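Local coordinates for uncharacterized hypothetical protein (Bacteroides uniformis, PDB 4EIU) that is of unknown function but belongs to the DUF3823 family, with an N-terminal domain of the transthyretin clan, at residues 160-172 / 181-195. Numbering follows the deposited sequence.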
ATOM      1  N   LEU A 160     -12.979  -6.483   7.064  1.00 42.94           N
ATOM      2  CA  LEU A 160     -13.283  -5.603   5.953  1.00 41.69           C
ATOM      3  C   LEU A 160     -13.548  -4.138   6.311  1.00 42.75           C
ATOM      4  O   LEU A 160     -13.565  -3.305   5.408  1.00 46.79           O
ATOM      5  CB  LEU A 160     -14.402  -6.183   5.100  1.00 45.90           C
ATOM      6  CG  LEU A 160     -13.970  -7.275   4.133  1.00 45.30           C
ATOM      7  CD1 LEU A 160     -15.200  -8.095   3.757  1.00 48.63           C
ATOM      8  CD2 LEU A 160     -13.247  -6.682   2.932  1.00 43.34           C
ATOM      9  N   ASN A 161     -13.694  -3.796   7.602  1.00 46.95           N
ATOM     10  CA  ASN A 161     -14.066  -2.434   7.989  1.00 50.44           C
ATOM     11  C   ASN A 161     -12.982  -1.432   7.536  1.00 51.25           C
ATOM     12  O   ASN A 161     -11.788  -1.636   7.784  1.00 45.22           O
ATOM     13  CB  ASN A 161     -14.237  -2.280   9.509  1.00 52.19           C
ATOM     14  CG  ASN A 161     -15.435  -3.050  10.067  1.00 55.55           C
ATOM     15  OD1 ASN A 161     -16.335  -3.429   9.344  1.00 52.32           O
ATOM     16  ND2 ASN A 161     -15.418  -3.291  11.355  1.00 50.59           N
ATOM     17  N   VAL A 162     -13.402  -0.381   6.839  1.00 46.54           N
ATOM     18  CA  VAL A 162     -12.540   0.762   6.582  1.00 47.85           C
ATOM     19  C   VAL A 162     -12.437   1.564   7.883  1.00 49.84           C
ATOM     20  O   VAL A 162     -13.436   2.085   8.374  1.00 52.24           O
ATOM     21  CB  VAL A 162     -13.075   1.631   5.440  1.00 50.91           C
ATOM     22  CG1 VAL A 162     -12.147   2.846   5.220  1.00 48.37           C
ATOM     23  CG2 VAL A 162     -13.234   0.811   4.167  1.00 46.69           C
ATOM     24  N   THR A 163     -11.219   1.695   8.399  1.00 45.62           N
ATOM     25  CA  THR A 163     -10.974   2.205   9.762  1.00 45.41           C
ATOM     26  C   THR A 163     -10.646   3.688   9.777  1.00 49.88           C
ATOM     27  O   THR A 163     -10.860   4.354  10.786  1.00 56.25           O
ATOM     28  CB  THR A 163      -9.843   1.400  10.474  1.00 49.47           C
ATOM     29  OG1 THR A 163      -8.598   1.523   9.749  1.00 46.18           O
ATOM     30  CG2 THR A 163     -10.212  -0.118  10.562  1.00 50.01           C
ATOM     31  N   ASP A 164     -10.103   4.220   8.683  1.00 51.50           N
ATOM     32  CA  ASP A 164      -9.672   5.618   8.669  1.00 50.99           C
ATOM     33  C   ASP A 164      -9.339   6.128   7.283  1.00 58.69           C
ATOM     34  O   ASP A 164      -9.066   5.329   6.398  1.00 53.08           O
ATOM     35  CB  ASP A 164      -8.462   5.850   9.607  1.00 50.18           C
ATOM     36  CG  ASP A 164      -7.248   4.994   9.258  1.00 52.96           C
ATOM     37  OD1 ASP A 164      -7.189   3.851   9.733  1.00 51.94           O
ATOM     38  OD2 ASP A 164      -6.337   5.496   8.560  1.00 51.60           O
ATOM     39  N   ILE A 165      -9.396   7.458   7.122  1.00 56.58           N
ATOM     40  CA  ILE A 165      -8.820   8.166   5.993  1.00 56.01           C
ATOM     41  C   ILE A 165      -7.741   9.094   6.527  1.00 63.67           C
ATOM     42  O   ILE A 165      -7.926   9.749   7.551  1.00 60.41           O
ATOM     43  CB  ILE A 165      -9.838   9.038   5.236  1.00 65.56           C
ATOM     44  CG1 ILE A 165     -10.812   8.155   4.452  1.00 60.26           C
ATOM     45  CG2 ILE A 165      -9.113  10.014   4.288  1.00 58.72           C
ATOM     46  CD1 ILE A 165     -12.041   8.888   3.933  1.00 60.67           C
ATOM     47  N   GLN A 166      -6.619   9.169   5.822  1.00 56.97           N
ATOM     48  CA  GLN A 166      -5.547  10.099   6.192  1.00 64.43           C
ATOM     49  C   GLN A 166      -5.432  11.126   5.102  1.00 63.65           C
ATOM     50  O   GLN A 166      -5.583  10.782   3.922  1.00 56.34           O
ATOM     51  CB  GLN A 166      -4.206   9.363   6.304  1.00 59.42           C
ATOM     52  CG  GLN A 166      -4.219   8.190   7.273  1.00 55.39           C
ATOM     53  CD  GLN A 166      -4.460   8.629   8.691  1.00 62.33           C
ATOM     54  OE1 GLN A 166      -3.856   9.605   9.149  1.00 57.56           O
ATOM     55  NE2 GLN A 166      -5.338   7.913   9.408  1.00 55.08           N
ATOM     56  N   PHE A 167      -5.153  12.369   5.507  1.00 60.87           N
ATOM     57  CA  PHE A 167      -4.787  13.441   4.611  1.00 59.38           C
ATOM     58  C   PHE A 167      -3.370  13.853   5.007  1.00 61.05           C
ATOM     59  O   PHE A 167      -3.167  14.607   5.956  1.00 63.21           O
ATOM     60  CB  PHE A 167      -5.812  14.561   4.745  1.00 67.57           C
ATOM     61  CG  PHE A 167      -5.658  15.685   3.772  1.00 71.40           C
ATOM     62  CD1 PHE A 167      -5.527  15.458   2.419  1.00 69.36           C
ATOM     63  CD2 PHE A 167      -5.724  17.003   4.219  1.00 73.87           C
ATOM     64  CE1 PHE A 167      -5.434  16.514   1.531  1.00 69.04           C
ATOM     65  CE2 PHE A 167      -5.630  18.057   3.336  1.00 74.68           C
ATOM     66  CZ  PHE A 167      -5.471  17.811   1.989  1.00 75.66           C
ATOM     67  N   PHE A 168      -2.389  13.255   4.323  1.00 57.80           N
ATOM     68  CA  PHE A 168      -0.989  13.502   4.592  1.00 60.85           C
ATOM     69  C   PHE A 168      -0.584  14.800   3.902  1.00 62.44           C
ATOM     70  O   PHE A 168      -0.913  15.032   2.741  1.00 59.33           O
ATOM     71  CB  PHE A 168      -0.106  12.352   4.106  1.00 59.44           C
ATOM     72  CG  PHE A 168      -0.296  11.059   4.863  1.00 58.14           C
ATOM     73  CD1 PHE A 168      -0.043  10.987   6.229  1.00 57.40           C
ATOM     74  CD2 PHE A 168      -0.673   9.894   4.197  1.00 52.93           C
ATOM     75  CE1 PHE A 168      -0.192   9.783   6.918  1.00 57.79           C
ATOM     76  CE2 PHE A 168      -0.833   8.691   4.879  1.00 51.00           C
ATOM     77  CZ  PHE A 168      -0.575   8.628   6.233  1.00 56.12           C
ATOM     78  N   VAL A 169       0.108  15.655   4.644  1.00 63.09           N
ATOM     79  CA  VAL A 169       0.632  16.904   4.100  1.00 65.72           C
ATOM     80  C   VAL A 169       2.120  16.967   4.414  1.00 67.83           C
ATOM     81  O   VAL A 169       2.543  16.657   5.536  1.00 66.39           O
ATOM     82  CB  VAL A 169      -0.127  18.105   4.698  1.00 70.84           C
ATOM     83  CG1 VAL A 169       0.464  19.427   4.229  1.00 68.79           C
ATOM     84  CG2 VAL A 169      -1.606  18.014   4.338  1.00 68.17           C
ATOM     85  N   SER A 170       2.917  17.341   3.419  1.00 66.98           N
ATOM     86  CA  SER A 170       4.360  17.441   3.588  1.00 69.30           C
ATOM     87  C   SER A 170       4.945  18.489   2.634  1.00 70.38           C
ATOM     88  O   SER A 170       4.417  18.721   1.537  1.00 66.47           O
ATOM     89  CB  SER A 170       4.991  16.078   3.311  1.00 67.06           C
ATOM     90  OG  SER A 170       6.372  16.043   3.611  1.00 66.79           O
ATOM     91  N   TYR A 171       6.036  19.128   3.053  1.00 67.63           N
ATOM     92  CA  TYR A 171       6.834  19.925   2.123  1.00 72.19           C
ATOM     93  C   TYR A 171       7.443  19.034   1.026  1.00 68.49           C
ATOM     94  O   TYR A 171       7.714  19.510  -0.084  1.00 69.41           O
ATOM     95  CB  TYR A 171       7.946  20.689   2.851  1.00 80.68           C
ATOM     96  CG  TYR A 171       7.502  21.923   3.601  1.00 78.45           C
ATOM     97  CD1 TYR A 171       6.750  22.914   2.969  1.00 92.72           C
ATOM     98  CD2 TYR A 171       7.883  22.142   4.934  1.00 85.84           C
ATOM     99  CE1 TYR A 171       6.378  24.080   3.639  1.00 91.91           C
ATOM    100  CE2 TYR A 171       7.509  23.305   5.614  1.00 82.03           C
ATOM    101  CZ  TYR A 171       6.756  24.271   4.961  1.00 90.32           C
ATOM    102  OH  TYR A 171       6.367  25.440   5.609  1.00 98.97           O
ATOM    103  N   SER A 172       7.636  17.747   1.316  1.00 70.44           N
ATOM    104  CA  SER A 172       8.296  16.851   0.371  1.00 67.39           C
ATOM    105  C   SER A 172       7.325  16.192  -0.606  1.00 68.27           C
ATOM    106  O   SER A 172       6.210  15.757  -0.224  1.00 56.82           O
ATOM    107  CB  SER A 172       9.081  15.779   1.112  1.00 65.36           C
ATOM    108  OG  SER A 172       9.466  14.770   0.195  1.00 65.42           O
ATOM    109  N   ASP A 181       4.037  15.532   7.522  1.00 61.79           N
ATOM    110  CA  ASP A 181       4.224  16.656   8.459  1.00 65.35           C
ATOM    111  C   ASP A 181       3.037  16.634   9.434  1.00 67.17           C
ATOM    112  O   ASP A 181       1.863  16.850   9.057  1.00 75.02           O
ATOM    113  CB  ASP A 181       4.323  17.987   7.717  1.00 66.46           C
ATOM    114  CG  ASP A 181       4.976  19.073   8.564  1.00 79.56           C
ATOM    115  OD1 ASP A 181       4.545  19.257   9.734  1.00 74.49           O
ATOM    116  OD2 ASP A 181       5.910  19.734   8.060  1.00 78.59           O
ATOM    117  N   GLU A 182       3.363  16.352  10.692  1.00 69.41           N
ATOM    118  CA  GLU A 182       2.358  16.260  11.759  1.00 73.56           C
ATOM    119  C   GLU A 182       1.730  17.586  12.192  1.00 84.77           C
ATOM    120  O   GLU A 182       0.764  17.586  12.956  1.00 83.35           O
ATOM    121  CB  GLU A 182       2.962  15.555  12.966  1.00 82.44           C
ATOM    122  CG  GLU A 182       3.384  14.120  12.652  1.00 79.27           C
ATOM    123  CD  GLU A 182       3.027  13.147  13.746  1.00 77.50           C
ATOM    124  OE1 GLU A 182       3.062  13.537  14.925  1.00 91.55           O
ATOM    125  OE2 GLU A 182       2.705  11.980  13.423  1.00 89.32           O
ATOM    126  N   ARG A 183       2.251  18.714  11.718  1.00 82.23           N
ATOM    127  CA  ARG A 183       1.592  20.003  11.979  1.00 85.28           C
ATOM    128  C   ARG A 183       0.277  20.123  11.199  1.00 80.56           C
ATOM    129  O   ARG A 183      -0.695  20.759  11.652  1.00 81.54           O
ATOM    130  CB  ARG A 183       2.506  21.169  11.570  1.00 89.78           C
ATOM    131  CG  ARG A 183       3.820  21.263  12.333  1.00 88.80           C
ATOM    132  CD  ARG A 183       4.703  22.394  11.802  1.00 94.65           C
ATOM    133  NE  ARG A 183       5.367  22.014  10.548  1.00 87.10           N
ATOM    134  CZ  ARG A 183       6.471  22.590  10.066  1.00 89.14           C
ATOM    135  NH1 ARG A 183       7.082  23.583  10.719  1.00 87.15           N
ATOM    136  NH2 ARG A 183       6.987  22.161   8.919  1.00 84.49           N
ATOM    137  N   TRP A 184       0.267  19.536  10.003  1.00 75.06           N
ATOM    138  CA  TRP A 184      -0.787  19.779   9.018  1.00 76.99           C
ATOM    139  C   TRP A 184      -1.493  18.532   8.549  1.00 74.55           C
ATOM    140  O   TRP A 184      -2.620  18.612   8.062  1.00 84.60           O
ATOM    141  CB  TRP A 184      -0.198  20.513   7.818  1.00 76.27           C
ATOM    142  CG  TRP A 184       0.569  21.756   8.199  1.00 85.48           C
ATOM    143  CD1 TRP A 184       0.126  22.822   8.974  1.00 91.36           C
ATOM    144  CD2 TRP A 184       1.949  22.107   7.810  1.00 85.15           C
ATOM    145  NE1 TRP A 184       1.110  23.779   9.100  1.00 91.37           N
ATOM    146  CE2 TRP A 184       2.229  23.409   8.424  1.00 92.41           C
ATOM    147  CE3 TRP A 184       2.943  21.487   7.050  1.00 84.01           C
ATOM    148  CZ2 TRP A 184       3.454  24.053   8.265  1.00 97.37           C
ATOM    149  CZ3 TRP A 184       4.171  22.143   6.889  1.00 91.27           C
ATOM    150  CH2 TRP A 184       4.420  23.400   7.488  1.00 89.75           C
ATOM    151  N   SER A 185      -0.840  17.390   8.664  1.00 70.85           N
ATOM    152  CA  SER A 185      -1.487  16.118   8.331  1.00 70.34           C
ATOM    153  C   SER A 185      -2.730  15.927   9.225  1.00 75.87           C
ATOM    154  O   SER A 185      -2.775  16.412  10.368  1.00 76.92           O
ATOM    155  CB  SER A 185      -0.507  14.954   8.477  1.00 66.39           C
ATOM    156  OG  SER A 185       0.541  15.074   7.522  1.00 64.44           O
ATOM    157  N   SER A 186      -3.751  15.273   8.680  1.00 69.31           N
ATOM    158  CA  SER A 186      -4.993  15.082   9.390  1.00 67.85           C
ATOM    159  C   SER A 186      -5.537  13.703   9.119  1.00 65.08           C
ATOM    160  O   SER A 186      -4.982  12.941   8.319  1.00 62.69           O
ATOM    161  CB  SER A 186      -6.020  16.155   9.013  1.00 74.94           C
ATOM    162  OG  SER A 186      -6.538  15.990   7.696  1.00 74.25           O
ATOM    163  N   SER A 187      -6.623  13.375   9.802  1.00 63.17           N
ATOM    164  CA  SER A 187      -7.274  12.110   9.566  1.00 67.90           C
ATOM    165  C   SER A 187      -8.717  12.086  10.049  1.00 65.45           C
ATOM    166  O   SER A 187      -9.157  12.996  10.764  1.00 69.75           O
ATOM    167  CB  SER A 187      -6.427  10.983  10.172  1.00 69.34           C
ATOM    168  OG  SER A 187      -6.388  11.041  11.574  1.00 73.39           O
ATOM    169  N   ILE A 188      -9.479  11.101   9.578  1.00 62.86           N
ATOM    170  CA  ILE A 188     -10.800  10.813  10.115  1.00 64.81           C
ATOM    171  C   ILE A 188     -10.792   9.336  10.439  1.00 64.11           C
ATOM    172  O   ILE A 188     -10.407   8.534   9.584  1.00 59.58           O
ATOM    173  CB  ILE A 188     -11.948  11.080   9.119  1.00 69.96           C
ATOM    174  CG1 ILE A 188     -11.880  12.506   8.541  1.00 78.58           C
ATOM    175  CG2 ILE A 188     -13.289  10.904   9.827  1.00 67.41           C
ATOM    176  CD1 ILE A 188     -12.689  12.683   7.269  1.00 71.51           C
ATOM    177  N   ASN A 189     -11.185   8.985  11.662  1.00 63.21           N
ATOM    178  CA  ASN A 189     -11.322   7.602  12.098  1.00 64.66           C
ATOM    179  C   ASN A 189     -12.780   7.194  12.060  1.00 66.94           C
ATOM    180  O   ASN A 189     -13.631   7.999  12.351  1.00 68.31           O
ATOM    181  CB  ASN A 189     -10.840   7.438  13.537  1.00 71.71           C
ATOM    182  CG  ASN A 189      -9.391   7.794  13.705  1.00 69.88           C
ATOM    183  OD1 ASN A 189      -8.568   7.321  12.982  1.00 63.83           O
ATOM    184  ND2 ASN A 189      -9.083   8.654  14.668  1.00 72.18           N
ATOM    185  N   TYR A 190     -13.054   5.933  11.710  1.00 65.50           N
ATOM    186  CA  TYR A 190     -14.424   5.408  11.615  1.00 68.65           C
ATOM    187  C   TYR A 190     -14.554   4.190  12.520  1.00 64.12           C
ATOM    188  O   TYR A 190     -13.726   3.290  12.474  1.00 65.72           O
ATOM    189  CB  TYR A 190     -14.735   5.026  10.162  1.00 61.72           C
ATOM    190  CG  TYR A 190     -14.682   6.220   9.246  1.00 61.91           C
ATOM    191  CD1 TYR A 190     -15.759   7.099   9.158  1.00 65.24           C
ATOM    192  CD2 TYR A 190     -13.548   6.513   8.522  1.00 60.74           C
ATOM    193  CE1 TYR A 190     -15.712   8.231   8.344  1.00 67.81           C
ATOM    194  CE2 TYR A 190     -13.496   7.633   7.699  1.00 61.49           C
ATOM    195  CZ  TYR A 190     -14.569   8.474   7.601  1.00 70.91           C
ATOM    196  OH  TYR A 190     -14.467   9.555   6.774  1.00 71.61           O
ATOM    197  N   GLU A 191     -15.588   4.162  13.341  1.00 61.80           N
ATOM    198  CA  GLU A 191     -15.754   3.074  14.298  1.00 68.91           C
ATOM    199  C   GLU A 191     -16.487   1.910  13.622  1.00 67.01           C
ATOM    200  O   GLU A 191     -17.427   2.120  12.840  1.00 65.04           O
ATOM    201  CB  GLU A 191     -16.506   3.559  15.532  1.00 77.53           C
ATOM    202  CG  GLU A 191     -16.363   2.611  16.719  1.00 89.81           C
ATOM    203  CD  GLU A 191     -17.505   2.719  17.707  1.00103.00           C
ATOM    204  OE1 GLU A 191     -18.019   3.836  17.904  1.00103.60           O
ATOM    205  OE2 GLU A 191     -17.897   1.678  18.279  1.00121.23           O
ATOM    206  N   GLY A 192     -16.066   0.682  13.902  1.00 61.97           N
ATOM    207  CA  GLY A 192     -16.831  -0.473  13.430  1.00 57.33           C
ATOM    208  C   GLY A 192     -16.981  -0.383  11.920  1.00 62.89           C
ATOM    209  O   GLY A 192     -16.009  -0.045  11.217  1.00 60.06           O
ATOM    210  N   LYS A 193     -18.186  -0.664  11.417  1.00 53.92           N
ATOM    211  CA  LYS A 193     -18.437  -0.604   9.965  1.00 63.51           C
ATOM    212  C   LYS A 193     -19.057   0.691   9.449  1.00 61.38           C
ATOM    213  O   LYS A 193     -19.620   0.690   8.367  1.00 66.64           O
ATOM    214  CB  LYS A 193     -19.263  -1.816   9.487  1.00 62.69           C
ATOM    215  CG  LYS A 193     -20.743  -1.863   9.805  1.00 77.58           C
ATOM    216  CD  LYS A 193     -21.324  -3.214   9.373  1.00 77.86           C
ATOM    217  CE  LYS A 193     -22.537  -3.611  10.222  1.00 96.25           C
ATOM    218  NZ  LYS A 193     -23.777  -2.822   9.984  1.00 82.24           N
ATOM    219  N   SER A 194     -18.886   1.795  10.168  1.00 63.96           N
ATOM    220  CA  SER A 194     -19.628   3.041   9.846  1.00 74.00           C
ATOM    221  C   SER A 194     -19.165   3.745   8.556  1.00 72.65           C
ATOM    222  O   SER A 194     -19.815   4.666   8.097  1.00 69.02           O
ATOM    223  CB  SER A 194     -19.537   4.027  11.009  1.00 76.15           C
ATOM    224  OG  SER A 194     -18.166   4.304  11.253  1.00 75.68           O
ATOM    225  N   PHE A 195     -18.039   3.343   7.978  1.00 61.69           N
ATOM    226  CA  PHE A 195     -17.659   3.835   6.656  1.00 59.72           C
ATOM    227  C   PHE A 195     -18.449   3.259   5.471  1.00 61.95           C
ATOM    228  O   PHE A 195     -18.406   3.856   4.376  1.00 63.67           O
ATOM    229  CB  PHE A 195     -16.172   3.564   6.365  1.00 56.37           C
ATOM    230  CG  PHE A 195     -15.642   4.407   5.241  1.00 55.04           C
ATOM    231  CD1 PHE A 195     -15.266   5.722   5.474  1.00 59.94           C
ATOM    232  CD2 PHE A 195     -15.575   3.912   3.943  1.00 61.61           C
ATOM    233  CE1 PHE A 195     -14.819   6.531   4.439  1.00 59.32           C
ATOM    234  CE2 PHE A 195     -15.109   4.706   2.904  1.00 61.86           C
ATOM    235  CZ  PHE A 195     -14.736   6.020   3.158  1.00 66.14           C
TER
HETATM  236  O   HOH W   1     -16.051   1.390   8.767  1.00 51.23           O
HETATM  237  O   HOH W   2      -6.171   8.060  12.237  1.00 57.05           O
HETATM  238  O   HOH W   3      -2.363  11.968   8.604  1.00 58.16           O
HETATM  239  O   HOH W   4       7.100  18.929   5.539  1.00 61.53           O
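Ser185 OG is gripped from two sides: it accepts an almost straight bond from Val169 N (3.0 Å, 177°) and donates to Asp181 O. Asp181 N bonds Val169 O at 2.7 Å. The serine joins strand 162-170 to the turn leading into strand 186-189, an outermost strand of a four-stranded antiparallel sheet. Antiparallel pairing follows, with Ile165 and Ile188 exchanging two N-to-O bonds of 2.9 Å. At -160°, chi1 of Asp181 swings CG away from N and brings the carboxylate to Arg183, which holds it side-on through NE and NH2. Arg183 N also bonds Asp181 OD1, an Asx turn, and Arg183 NH2 lies 3.5 Å from Tyr171 CE2. An alanine for the aspartate is likely to leave the guanidinium without its mate, free to swing off the tyrosine. The edge of Trp184 meets the face of Tyr171, planes at 81°. At the other end Val162 CG1 lies over the Phe195 ring, 4.0 Å from its centroid. Ile165 CD1 reaches Phe195 CE1, and Val136 packs on both. On the opposite face Gln166 NE2 bonds Asp164 OD2, whose carboxylate also meets Arg224 and Trp238. Backbone bonds carry the strand pairing, while the salt bridge, internal to the turn, would probably stiffen that end.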